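Local coordinates for protein insulinase family protease (Yersinia pestis, PDB 3GO9) that belongs to the insulinase (M16) peptidase family and is predicted to be a protease, though its activity is not established, at residues G359-Q362 with A363-D366; G421-L424 with A425-N428. All coordinates share one frame; numbering follows the deposited sequence.

Contact 1: residues G359-Q362 with A363-D366; sequences GLSQ and AEFD
Glu364 OE1 is gripped twice, by a backbone N-H and by a water. Ser361 N donates to Glu364 OE1 at 2.9 Å, in a nearly straight bond (173°) that arrives on the anti side of the carboxylate and 34° out of its plane. The water donates to the same OE1 at 2.7 Å and also to Gly359 O at 3.1 Å, so it ties the turn to the cap. The glutamate chain is extended beyond CG and reaches back along the helix start. Ser361 returns the bond: its OG accepts from Glu364 N at 3.0 Å. Together the two residues form a capping box at the N-terminus of helix 362-377, with Ser361 as N-cap. Glu364 also touches His302, a zinc ligand, and lies about 6 Å from a bound zinc ion. Across the first turn, Gln362 and Asp366 make a second clasp. The glutamine is bent at chi2 (70°), which brings NE2 round to Asp366 OD1, 2.8 Å away. That oxygen lies in the amide plane, but is met on its syn side from out of the carboxylate plane. Leu360 CD1 approaches Phe365 CB at 4.5 Å, both side chains buried against helix 424-435.

Contact 2: residues G421-L424 with A425-N428; sequences GLTL and AELN
Thr423 and Glu426 exchange two hydrogen bonds in a capping box at the N-terminus of helix 424-435. Thr423 is the N-cap. Its OG1 accepts from Glu426 N at 3.1 Å. With chi1 at 67°, OG1 sits between the backbone N and the carbonyl carbon, which turns it to the N-H of Glu426. Glu426 OE1 accepts from Thr423 N at 3.0 Å. This bond is bent (156°) and comes from above the carboxylate plane. The other carboxylate oxygen, OE2, has a long, weak ion pair with Arg291 of helix 283-309. Backbone bonds begin the helix, from Leu427 N to Thr423 O and from Asn428 N to Leu424 O at 2.8 Å. Apolar contacts flank the polar pair. Leu422 CD1 touches the glutamate chain, 3.9 Å from Glu426 CB, and Leu422 CD2 lies 4.3 Å from Leu427 CD1. Leu427 also packs on Leu368 of helix 362-377. Leu424 and Asn428 meet at an angle across the first turn. OD1 of Asn428 accepts from Leu360 N, and ND2 is also hydrogen-bonded outside the two segments. Asn428 ND2 rests 3.4 Å from Leu424 CD1.

The two contacts are helix starts of the same design, with centres about 10 Å apart. Contact 1 comes first in the chain, between helices 341-358 and 362-377. Contact 2 follows between helices 408-421 and 424-435. They touch directly. Besides the bond from Leu360 to Asn428, Gln362 OE1 lies 3.4 Å from Leu424 CD2, and Phe365 CZ packs 3.5 Å from Thr423 C. Helices 362-377 and 424-435 thus meet near their N-terminal ends. Helix 283-309 adjoins both, touching Glu364 at contact 1 and Leu422 and Leu427 at contact 2. Their centres lie about 32 and 30 Å from the centre of the chain, so this is packing between helices at the outer part of the fold.

Contact 1: residues G359-Q362 with A363-D366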
loop_
_atom_site.group_PDB
_atom_site.type_symbol
_atom_site.label_atom_id
_atom_site.label_comp_id
_atom_site.label_asym_id
_atom_site.label_seq_id
_atom_site.Cartn_x
_atom_site.Cartn_y
_atom_site.Cartn_z
ATOM N N GLY A 359 1.113 -10.207 -29.813
ATOM C CA GLY A 359 2.123 -9.862 -28.866
ATOM C C GLY A 359 3.167 -8.912 -29.368
ATOM O O GLY A 359 2.953 -8.159 -30.345
ATOM N N LEU A 360 4.292 -8.969 -28.702
ATOM C CA LEU A 360 5.453 -8.171 -29.018
ATOM C C LEU A 360 6.157 -8.793 -30.212
ATOM O O LEU A 360 6.115 -10.005 -30.422
ATOM C CB LEU A 360 6.388 -8.140 -27.823
ATOM C CG LEU A 360 5.943 -7.429 -26.558
ATOM C CD1 LEU A 360 7.174 -7.221 -25.678
ATOM C CD2 LEU A 360 5.271 -6.099 -26.882
ATOM N N SER A 361 6.831 -7.947 -30.977
ATOM C CA SER A 361 7.818 -8.429 -31.947
ATOM C C SER A 361 9.091 -8.874 -31.237
ATOM O O SER A 361 9.346 -8.516 -30.081
ATOM C CB SER A 361 8.189 -7.321 -32.944
ATOM O OG SER A 361 8.909 -6.318 -32.300
ATOM N N GLN A 362 9.929 -9.615 -31.941
ATOM C CA GLN A 362 11.185 -10.029 -31.355
ATOM C C GLN A 362 12.030 -8.830 -31.020
ATOM O O GLN A 362 12.715 -8.810 -30.013
ATOM C CB GLN A 362 11.955 -10.933 -32.328
ATOM C CG GLN A 362 13.262 -11.494 -31.732
ATOM C CD GLN A 362 13.003 -12.519 -30.659
ATOM O OE1 GLN A 362 12.312 -13.521 -30.889
ATOM N NE2 GLN A 362 13.540 -12.267 -29.464
ATOM N N ALA A 363 12.020 -7.814 -31.893
ATOM C CA ALA A 363 12.833 -6.628 -31.638
ATOM C C ALA A 363 12.350 -5.872 -30.401
ATOM O O ALA A 363 13.157 -5.393 -29.595
ATOM C CB ALA A 363 12.823 -5.692 -32.866
ATOM N N GLU A 364 11.030 -5.791 -30.231
ATOM C CA GLU A 364 10.436 -5.127 -29.059
ATOM C C GLU A 364 10.791 -5.882 -27.769
ATOM O O GLU A 364 11.191 -5.270 -26.752
ATOM C CB GLU A 364 8.897 -5.029 -29.199
ATOM C CG GLU A 364 8.457 -4.069 -30.296
ATOM C CD GLU A 364 6.951 -4.131 -30.684
ATOM O OE1 GLU A 364 6.270 -5.157 -30.504
ATOM O OE2 GLU A 364 6.462 -3.128 -31.268
ATOM N N PHE A 365 10.653 -7.205 -27.841
ATOM C CA PHE A 365 11.095 -8.078 -26.727
ATOM C C PHE A 365 12.551 -7.892 -26.371
ATOM O O PHE A 365 12.887 -7.691 -25.219
ATOM C CB PHE A 365 10.785 -9.524 -27.055
ATOM C CG PHE A 365 11.155 -10.509 -25.980
ATOM C CD1 PHE A 365 10.304 -10.736 -24.898
ATOM C CD2 PHE A 365 12.312 -11.239 -26.062
ATOM C CE1 PHE A 365 10.647 -11.688 -23.927
ATOM C CE2 PHE A 365 12.612 -12.163 -25.082
ATOM C CZ PHE A 365 11.768 -12.375 -24.044
ATOM N N ASP A 366 13.429 -7.913 -27.358
ATOM C CA ASP A 366 14.852 -7.748 -27.098
ATOM C C ASP A 366 15.160 -6.384 -26.463
ATOM O O ASP A 366 15.986 -6.315 -25.549
ATOM C CB ASP A 366 15.641 -7.931 -28.417
ATOM C CG ASP A 366 15.582 -9.369 -28.956
ATOM O OD1 ASP A 366 15.074 -10.282 -28.286
ATOM O OD2 ASP A 366 16.048 -9.617 -30.079
HETATM O O HOH W 1 3.879 -5.527 -31.642
#

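Contact 2: residues G421-L424 with A425-N428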
loop_
_atom_site.group_PDB
_atom_site.type_symbol
_atom_site.label_atom_id
_atom_site.label_comp_id
_atom_site.label_asym_id
_atom_site.label_seq_id
_atom_site.Cartn_x
_atom_site.Cartn_y
_atom_site.Cartn_z
ATOM N N GLY A 421 16.010 -16.619 -18.849
ATOM C CA GLY A 421 15.218 -17.766 -19.255
ATOM C C GLY A 421 13.973 -17.421 -20.076
ATOM O O GLY A 421 13.482 -18.243 -20.834
ATOM N N LEU A 422 13.469 -16.208 -19.924
ATOM C CA LEU A 422 12.233 -15.828 -20.556
ATOM C C LEU A 422 12.339 -15.754 -22.087
ATOM O O LEU A 422 13.275 -15.158 -22.612
ATOM C CB LEU A 422 11.795 -14.479 -20.051
ATOM C CG LEU A 422 10.368 -14.067 -20.398
ATOM C CD1 LEU A 422 9.353 -14.995 -19.798
ATOM C CD2 LEU A 422 10.128 -12.631 -19.936
ATOM N N THR A 423 11.391 -16.368 -22.771
ATOM C CA THR A 423 11.311 -16.285 -24.242
ATOM C C THR A 423 10.188 -15.382 -24.738
ATOM O O THR A 423 9.229 -15.096 -24.016
ATOM C CB THR A 423 11.120 -17.670 -24.866
ATOM O OG1 THR A 423 9.829 -18.184 -24.519
ATOM C CG2 THR A 423 12.227 -18.626 -24.337
ATOM N N LEU A 424 10.308 -14.945 -25.992
ATOM C CA LEU A 424 9.201 -14.205 -26.618
ATOM C C LEU A 424 7.909 -14.964 -26.521
ATOM O O LEU A 424 6.879 -14.396 -26.234
ATOM C CB LEU A 424 9.479 -14.030 -28.116
ATOM C CG LEU A 424 8.474 -13.198 -28.895
ATOM C CD1 LEU A 424 8.306 -11.781 -28.390
ATOM C CD2 LEU A 424 8.955 -13.211 -30.371
ATOM N N ALA A 425 7.943 -16.254 -26.854
ATOM C CA ALA A 425 6.753 -17.071 -26.848
ATOM C C ALA A 425 6.064 -17.068 -25.491
ATOM O O ALA A 425 4.834 -17.062 -25.411
ATOM C CB ALA A 425 7.093 -18.460 -27.228
ATOM N N GLU A 426 6.871 -17.135 -24.436
ATOM C CA GLU A 426 6.355 -17.179 -23.067
ATOM C C GLU A 426 5.734 -15.857 -22.716
ATOM O O GLU A 426 4.586 -15.810 -22.182
ATOM C CB GLU A 426 7.458 -17.535 -22.080
ATOM C CG GLU A 426 7.925 -18.964 -22.164
ATOM C CD GLU A 426 9.197 -19.274 -21.351
ATOM O OE1 GLU A 426 10.016 -18.382 -21.033
ATOM O OE2 GLU A 426 9.404 -20.467 -21.068
ATOM N N LEU A 427 6.462 -14.773 -22.992
ATOM C CA LEU A 427 5.898 -13.446 -22.658
ATOM C C LEU A 427 4.630 -13.199 -23.510
ATOM O O LEU A 427 3.646 -12.700 -23.013
ATOM C CB LEU A 427 6.908 -12.323 -22.861
ATOM C CG LEU A 427 6.473 -10.968 -22.248
ATOM C CD1 LEU A 427 6.213 -11.082 -20.752
ATOM C CD2 LEU A 427 7.461 -9.850 -22.441
ATOM N N ASN A 428 4.662 -13.533 -24.795
ATOM C CA ASN A 428 3.458 -13.335 -25.627
ATOM C C ASN A 428 2.256 -14.188 -25.210
ATOM O O ASN A 428 1.098 -13.751 -25.302
ATOM C CB ASN A 428 3.817 -13.546 -27.112
ATOM C CG ASN A 428 4.513 -12.363 -27.699
ATOM O OD1 ASN A 428 4.584 -11.322 -27.063
ATOM N ND2 ASN A 428 5.057 -12.510 -28.929
#